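Local atomic coordinates of minor fimbrium tip subunit Mfa3 (Porphyromonas gingivalis ATCC 33277, PDB entry 5NF4), a protein that forms part of the tip of the minor fimbriae, the surface filaments that mediate biofilm formation and adhesion to host cells and other oral bacteria. Residues 69-74 with 87-92; 117-122 with 158-163. All coordinates share one frame; numbering follows the deposited sequence.

Contact 1 (69-74 with 87-92)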
loop_
_atom_site.group_PDB
_atom_site.type_symbol
_atom_site.label_atom_id
_atom_site.label_comp_id
_atom_site.label_asym_id
_atom_site.label_seq_id
_atom_site.Cartn_x
_atom_site.Cartn_y
_atom_site.Cartn_z
ATOM N N VAL A 69 -10.628 2.039 -8.755
ATOM C CA VAL A 69 -10.362 0.675 -9.132
ATOM C C VAL A 69 -10.788 0.523 -10.584
ATOM O O VAL A 69 -11.974 0.393 -10.876
ATOM C CB VAL A 69 -11.122 -0.331 -8.248
ATOM C CG1 VAL A 69 -10.712 -1.751 -8.618
ATOM C CG2 VAL A 69 -10.853 -0.055 -6.763
ATOM N N HIS A 70 -9.794 0.496 -11.465
ATOM C CA HIS A 70 -9.984 0.458 -12.919
ATOM C C HIS A 70 -10.231 -0.942 -13.456
ATOM O O HIS A 70 -10.935 -1.124 -14.441
ATOM C CB HIS A 70 -8.746 1.033 -13.605
ATOM C CG HIS A 70 -8.541 2.485 -13.328
ATOM N ND1 HIS A 70 -7.772 2.940 -12.278
ATOM C CD2 HIS A 70 -9.039 3.584 -13.942
ATOM C CE1 HIS A 70 -7.789 4.262 -12.277
ATOM N NE2 HIS A 70 -8.556 4.678 -13.272
ATOM N N SER A 71 -9.597 -1.911 -12.824
ATOM C CA SER A 71 -9.831 -3.313 -13.134
ATOM C C SER A 71 -9.746 -4.122 -11.866
ATOM O O SER A 71 -9.053 -3.751 -10.928
ATOM C CB SER A 71 -8.824 -3.836 -14.154
ATOM O OG SER A 71 -7.529 -3.915 -13.576
ATOM N N LEU A 72 -10.446 -5.248 -11.846
ATOM C CA LEU A 72 -10.457 -6.118 -10.692
ATOM C C LEU A 72 -10.593 -7.571 -11.128
ATOM O O LEU A 72 -11.588 -7.930 -11.750
ATOM C CB LEU A 72 -11.619 -5.744 -9.762
ATOM C CG LEU A 72 -11.770 -6.630 -8.523
ATOM C CD1 LEU A 72 -10.561 -6.470 -7.603
ATOM C CD2 LEU A 72 -13.080 -6.334 -7.808
ATOM N N ALA A 73 -9.606 -8.384 -10.793
ATOM C CA ALA A 73 -9.672 -9.822 -11.032
ATOM C C ALA A 73 -9.957 -10.540 -9.737
ATOM O O ALA A 73 -9.398 -10.217 -8.692
ATOM C CB ALA A 73 -8.391 -10.342 -11.632
ATOM N N MET A 74 -10.864 -11.512 -9.805
ATOM C CA MET A 74 -11.140 -12.369 -8.683
ATOM C C MET A 74 -10.837 -13.780 -9.150
ATOM O O MET A 74 -11.330 -14.175 -10.215
ATOM C CB MET A 74 -12.612 -12.275 -8.233
ATOM C CG MET A 74 -12.870 -13.136 -6.990
ATOM S SD MET A 74 -14.623 -13.292 -6.570
ATOM C CE MET A 74 -15.108 -14.279 -7.987
ATOM N N GLU A 87 -13.641 -17.657 -11.477
ATOM C CA GLU A 87 -12.860 -16.444 -11.667
ATOM C C GLU A 87 -13.728 -15.419 -12.345
ATOM O O GLU A 87 -14.747 -15.742 -12.991
ATOM C CB GLU A 87 -11.576 -16.727 -12.457
ATOM C CG GLU A 87 -11.749 -17.094 -13.891
ATOM C CD GLU A 87 -10.423 -17.459 -14.573
ATOM O OE1 GLU A 87 -9.356 -17.371 -13.923
ATOM O OE2 GLU A 87 -10.446 -17.826 -15.765
ATOM N N HIS A 88 -13.363 -14.159 -12.172
ATOM C CA HIS A 88 -14.158 -13.073 -12.693
ATOM C C HIS A 88 -13.262 -11.887 -12.973
ATOM O O HIS A 88 -12.337 -11.632 -12.219
ATOM C CB HIS A 88 -15.247 -12.654 -11.703
ATOM C CG HIS A 88 -16.153 -11.610 -12.246
ATOM N ND1 HIS A 88 -17.364 -11.914 -12.831
ATOM C CD2 HIS A 88 -16.011 -10.271 -12.347
ATOM C CE1 HIS A 88 -17.942 -10.800 -13.239
ATOM N NE2 HIS A 88 -17.130 -9.791 -12.978
ATOM N N PHE A 89 -13.565 -11.161 -14.045
ATOM C CA PHE A 89 -12.799 -9.948 -14.329
ATOM C C PHE A 89 -13.741 -8.762 -14.537
ATOM O O PHE A 89 -14.759 -8.860 -15.252
ATOM C CB PHE A 89 -11.893 -10.156 -15.546
ATOM C CG PHE A 89 -11.070 -8.963 -15.869
ATOM C CD1 PHE A 89 -9.944 -8.690 -15.139
ATOM C CD2 PHE A 89 -11.452 -8.102 -16.890
ATOM C CE1 PHE A 89 -9.147 -7.553 -15.440
ATOM C CE2 PHE A 89 -10.685 -6.973 -17.196
ATOM C CZ PHE A 89 -9.551 -6.699 -16.459
ATOM N N SER A 90 -13.443 -7.648 -13.868
ATOM C CA SER A 90 -14.251 -6.425 -14.027
ATOM C C SER A 90 -13.358 -5.302 -14.493
ATOM O O SER A 90 -12.206 -5.249 -14.118
ATOM C CB SER A 90 -14.911 -6.001 -12.716
ATOM O OG SER A 90 -15.528 -7.076 -12.048
ATOM N N SER A 91 -13.922 -4.407 -15.288
ATOM C CA SER A 91 -13.213 -3.196 -15.668
ATOM C C SER A 91 -14.209 -2.056 -15.804
ATOM O O SER A 91 -15.407 -2.261 -16.021
ATOM C CB SER A 91 -12.414 -3.410 -16.961
ATOM O OG SER A 91 -13.267 -3.716 -18.043
ATOM N N SER A 92 -13.703 -0.844 -15.629
ATOM C CA SER A 92 -14.518 0.334 -15.779
ATOM C C SER A 92 -13.944 1.073 -16.960
ATOM O O SER A 92 -12.760 1.428 -16.969
ATOM C CB SER A 92 -14.508 1.182 -14.510
ATOM O OG SER A 92 -15.293 2.349 -14.663
#
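Met-74 and His-88 face each other as a hydrogen-bonded antiparallel pair, and Leu-72 with Ser-90 forms the next such pair along the ladder. The evidence for the register is a doubled bond at each: Met-74 N reaches His-88 O at 2.8 Å and nearly straight (171°), with the return bond from His-88 N to Met-74 O, and both donors lie in the carbonyl plane of their acceptor. At the second pair Ser-90 N meets Leu-72 O at 2.8 Å and Leu-72 N meets Ser-90 O at 2.9 Å, both donors now tilted from that plane. A fifth bond, Ser-92 N to His-70 O at 3.0 Å, carries the pairing past the regular strands. On the face of Met-74 and His-88, the thioether chain bends at its last torsion (chi3 68°), bringing CE of Met-74 to 4.1 Å from CB of His-88. Leu-72 shares this face, its CB 4.4 Å from Ser-90 CB, and goes on to touch Ala-47 and Ala-117. The other face carries Phe-89, whose ring leans across: CZ lies 3.7 Å from Ser-71 CB, approached obliquely, while Ala-73 CB sits at the ring edge, 4.2 Å from CD1. Consecutive, closely connected and running at 173°, strands 71-78 and 84-91 make a beta hairpin. Phe-102 of strand 99-106 stacks on the His-88 ring, strand 109-117 pairs with the far edge of 71-78, and helix 122-126 packs against Ala-73 and Phe-89.

Contact 2 (117-122 with 158-163)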
loop_
_atom_site.group_PDB
_atom_site.type_symbol
_atom_site.label_atom_id
_atom_site.label_comp_id
_atom_site.label_asym_id
_atom_site.label_seq_id
_atom_site.Cartn_x
_atom_site.Cartn_y
_atom_site.Cartn_z
ATOM N N ALA A 117 -6.314 -5.780 -8.141
ATOM C CA ALA A 117 -6.842 -4.629 -8.834
ATOM C C ALA A 117 -5.734 -3.805 -9.461
ATOM O O ALA A 117 -4.626 -3.768 -8.926
ATOM C CB ALA A 117 -7.643 -3.749 -7.894
ATOM N N ASN A 118 -6.061 -3.214 -10.609
ATOM C CA ASN A 118 -5.178 -2.268 -11.289
ATOM C C ASN A 118 -3.816 -2.845 -11.686
ATOM O O ASN A 118 -2.825 -2.129 -11.759
ATOM C CB ASN A 118 -4.988 -1.058 -10.391
ATOM C CG ASN A 118 -6.274 -0.288 -10.190
ATOM O OD1 ASN A 118 -7.195 -0.398 -11.005
ATOM N ND2 ASN A 118 -6.330 0.536 -9.136
ATOM N N ILE A 119 -3.784 -4.127 -11.969
ATOM C CA ILE A 119 -2.585 -4.769 -12.495
ATOM C C ILE A 119 -2.657 -4.803 -14.028
ATOM O O ILE A 119 -3.627 -5.286 -14.611
ATOM C CB ILE A 119 -2.444 -6.188 -11.893
ATOM C CG1 ILE A 119 -2.177 -6.095 -10.384
ATOM C CG2 ILE A 119 -1.351 -6.989 -12.592
ATOM C CD1 ILE A 119 -0.930 -5.294 -10.001
ATOM N N PRO A 120 -1.635 -4.250 -14.709
ATOM C CA PRO A 120 -1.659 -4.266 -16.176
ATOM C C PRO A 120 -1.840 -5.657 -16.772
ATOM O O PRO A 120 -1.089 -6.593 -16.419
ATOM C CB PRO A 120 -0.281 -3.708 -16.554
ATOM C CG PRO A 120 0.119 -2.902 -15.393
ATOM C CD PRO A 120 -0.432 -3.584 -14.190
ATOM N N ASN A 121 -2.808 -5.751 -17.682
ATOM C CA ASN A 121 -3.166 -6.990 -18.375
ATOM C C ASN A 121 -3.379 -8.185 -17.459
ATOM O O ASN A 121 -3.078 -9.315 -17.811
ATOM C CB ASN A 121 -2.110 -7.310 -19.424
ATOM C CG ASN A 121 -2.282 -6.478 -20.665
ATOM O OD1 ASN A 121 -3.364 -6.409 -21.204
ATOM N ND2 ASN A 121 -1.228 -5.801 -21.100
ATOM N N MET A 122 -3.955 -7.923 -16.291
ATOM C CA MET A 122 -4.328 -8.973 -15.377
ATOM C C MET A 122 -5.256 -9.995 -16.035
ATOM O O MET A 122 -5.197 -11.182 -15.695
ATOM C CB MET A 122 -4.989 -8.379 -14.129
ATOM C CG MET A 122 -5.264 -9.388 -13.063
ATOM S SD MET A 122 -3.779 -10.135 -12.427
ATOM C CE MET A 122 -4.440 -11.705 -11.876
ATOM N N GLY A 158 -4.394 3.559 -11.798
ATOM C CA GLY A 158 -4.577 3.498 -10.366
ATOM C C GLY A 158 -3.489 2.709 -9.694
ATOM O O GLY A 158 -2.733 1.967 -10.354
ATOM N N PHE A 159 -3.422 2.825 -8.368
ATOM C CA PHE A 159 -2.479 2.046 -7.555
ATOM C C PHE A 159 -2.840 0.577 -7.572
ATOM O O PHE A 159 -4.010 0.250 -7.426
ATOM C CB PHE A 159 -2.491 2.512 -6.085
ATOM C CG PHE A 159 -1.984 3.890 -5.856
ATOM C CD1 PHE A 159 -0.729 4.284 -6.310
ATOM C CD2 PHE A 159 -2.729 4.777 -5.106
ATOM C CE1 PHE A 159 -0.269 5.569 -6.067
ATOM C CE2 PHE A 159 -2.282 6.033 -4.859
ATOM C CZ PHE A 159 -1.035 6.439 -5.346
ATOM N N PRO A 160 -1.858 -0.333 -7.705
ATOM C CA PRO A 160 -2.177 -1.747 -7.470
ATOM C C PRO A 160 -2.768 -1.977 -6.101
ATOM O O PRO A 160 -2.349 -1.353 -5.121
ATOM C CB PRO A 160 -0.824 -2.461 -7.602
ATOM C CG PRO A 160 0.012 -1.527 -8.476
ATOM C CD PRO A 160 -0.446 -0.130 -8.083
ATOM N N MET A 161 -3.768 -2.861 -6.038
ATOM C CA MET A 161 -4.414 -3.217 -4.773
ATOM C C MET A 161 -4.686 -4.713 -4.755
ATOM O O MET A 161 -4.751 -5.358 -5.803
ATOM C CB MET A 161 -5.720 -2.463 -4.565
ATOM C CG MET A 161 -5.691 -1.033 -4.958
ATOM S SD MET A 161 -7.284 -0.301 -4.567
ATOM C CE MET A 161 -7.071 1.355 -5.229
ATOM N N SER A 162 -4.785 -5.276 -3.560
ATOM C CA SER A 162 -5.169 -6.672 -3.465
ATOM C C SER A 162 -5.802 -7.020 -2.153
ATOM O O SER A 162 -5.749 -6.264 -1.170
ATOM C CB SER A 162 -3.943 -7.539 -3.663
ATOM O OG SER A 162 -3.039 -7.268 -2.604
ATOM N N ARG A 163 -6.396 -8.203 -2.129
ATOM C CA ARG A 163 -6.827 -8.767 -0.872
ATOM C C ARG A 163 -7.012 -10.253 -1.086
ATOM O O ARG A 163 -7.374 -10.672 -2.180
ATOM C CB ARG A 163 -8.113 -8.103 -0.394
ATOM C CG ARG A 163 -8.467 -8.393 1.057
ATOM C CD ARG A 163 -7.598 -7.660 2.038
ATOM N NE ARG A 163 -7.937 -8.131 3.367
ATOM C CZ ARG A 163 -8.798 -7.549 4.190
ATOM N NH1 ARG A 163 -9.392 -6.406 3.864
ATOM N NH2 ARG A 163 -9.050 -8.115 5.362
HETATM O O HOH W 1 -1.396 -0.001 -11.650
#
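Asn-118 reaches across to the chain before strand 161-170, where its ND2 donates to Phe-159 O at 2.9 Å and 166°. The acceptor lies close to the Asn-118 amide plane, yet the donor stands above the carbonyl plane of Phe-159, away from its lone pairs. With CG beside the backbone N (chi1 -65°), the amide extends over the Gly-158 to Phe-159 peptide, ND2 coming to 3.6 Å from Gly-158 C. Next to it, Ala-117 and Met-161 form a hydrogen-bonded antiparallel pair: Ala-117 N to Met-161 O is 2.8 Å, Met-161 N to Ala-117 O is 3.1 Å, and their CB atoms touch on one face. Ile-119 crosses Pro-160 at about a right angle, CD1 meeting Pro-160 CB at 3.7 Å. A water bridges the carbonyl oxygens of Asn-118 and Gly-158. Further out, His-70 holds the carbonyl end of the amide and Arg-68 O is a second acceptor for ND2; Leu-192 and Val-195 of strand 180-205 back Met-161 and Pro-160. Asn-118 has a left-handed helical backbone, turning the chain toward the type II turn at Ile-119 to Met-122. This is the end of an antiparallel ladder, where the chain leaves strand 109-117 and a side-chain amide adds a bond to the lead-in of strand 161-170.

How the contacts relate
Contact 1 comes first along the chain and closes before contact 2 opens, and their centres are 9 Å apart on the same side of the chain's centre. They belong to one run of neighbouring antiparallel strands, 84-91, 71-78, 109-117 and 161-170: contact 1 joins the first two, contact 2 the last two, and the backbone pairing of 71-78 with 109-117 connects them, making the beta pairing continuous in this part of the tip subunit. The direct links are probable hydrogen bonds, His-70 N to Asn-118 OD1 at 2.8 Å and Asn-118 N to Ser-71 O at 3.1 Å. Separately, the Asn-118 side chain adds a tie at the strand ends, between the start of the hairpin and the entry of strand 161-170.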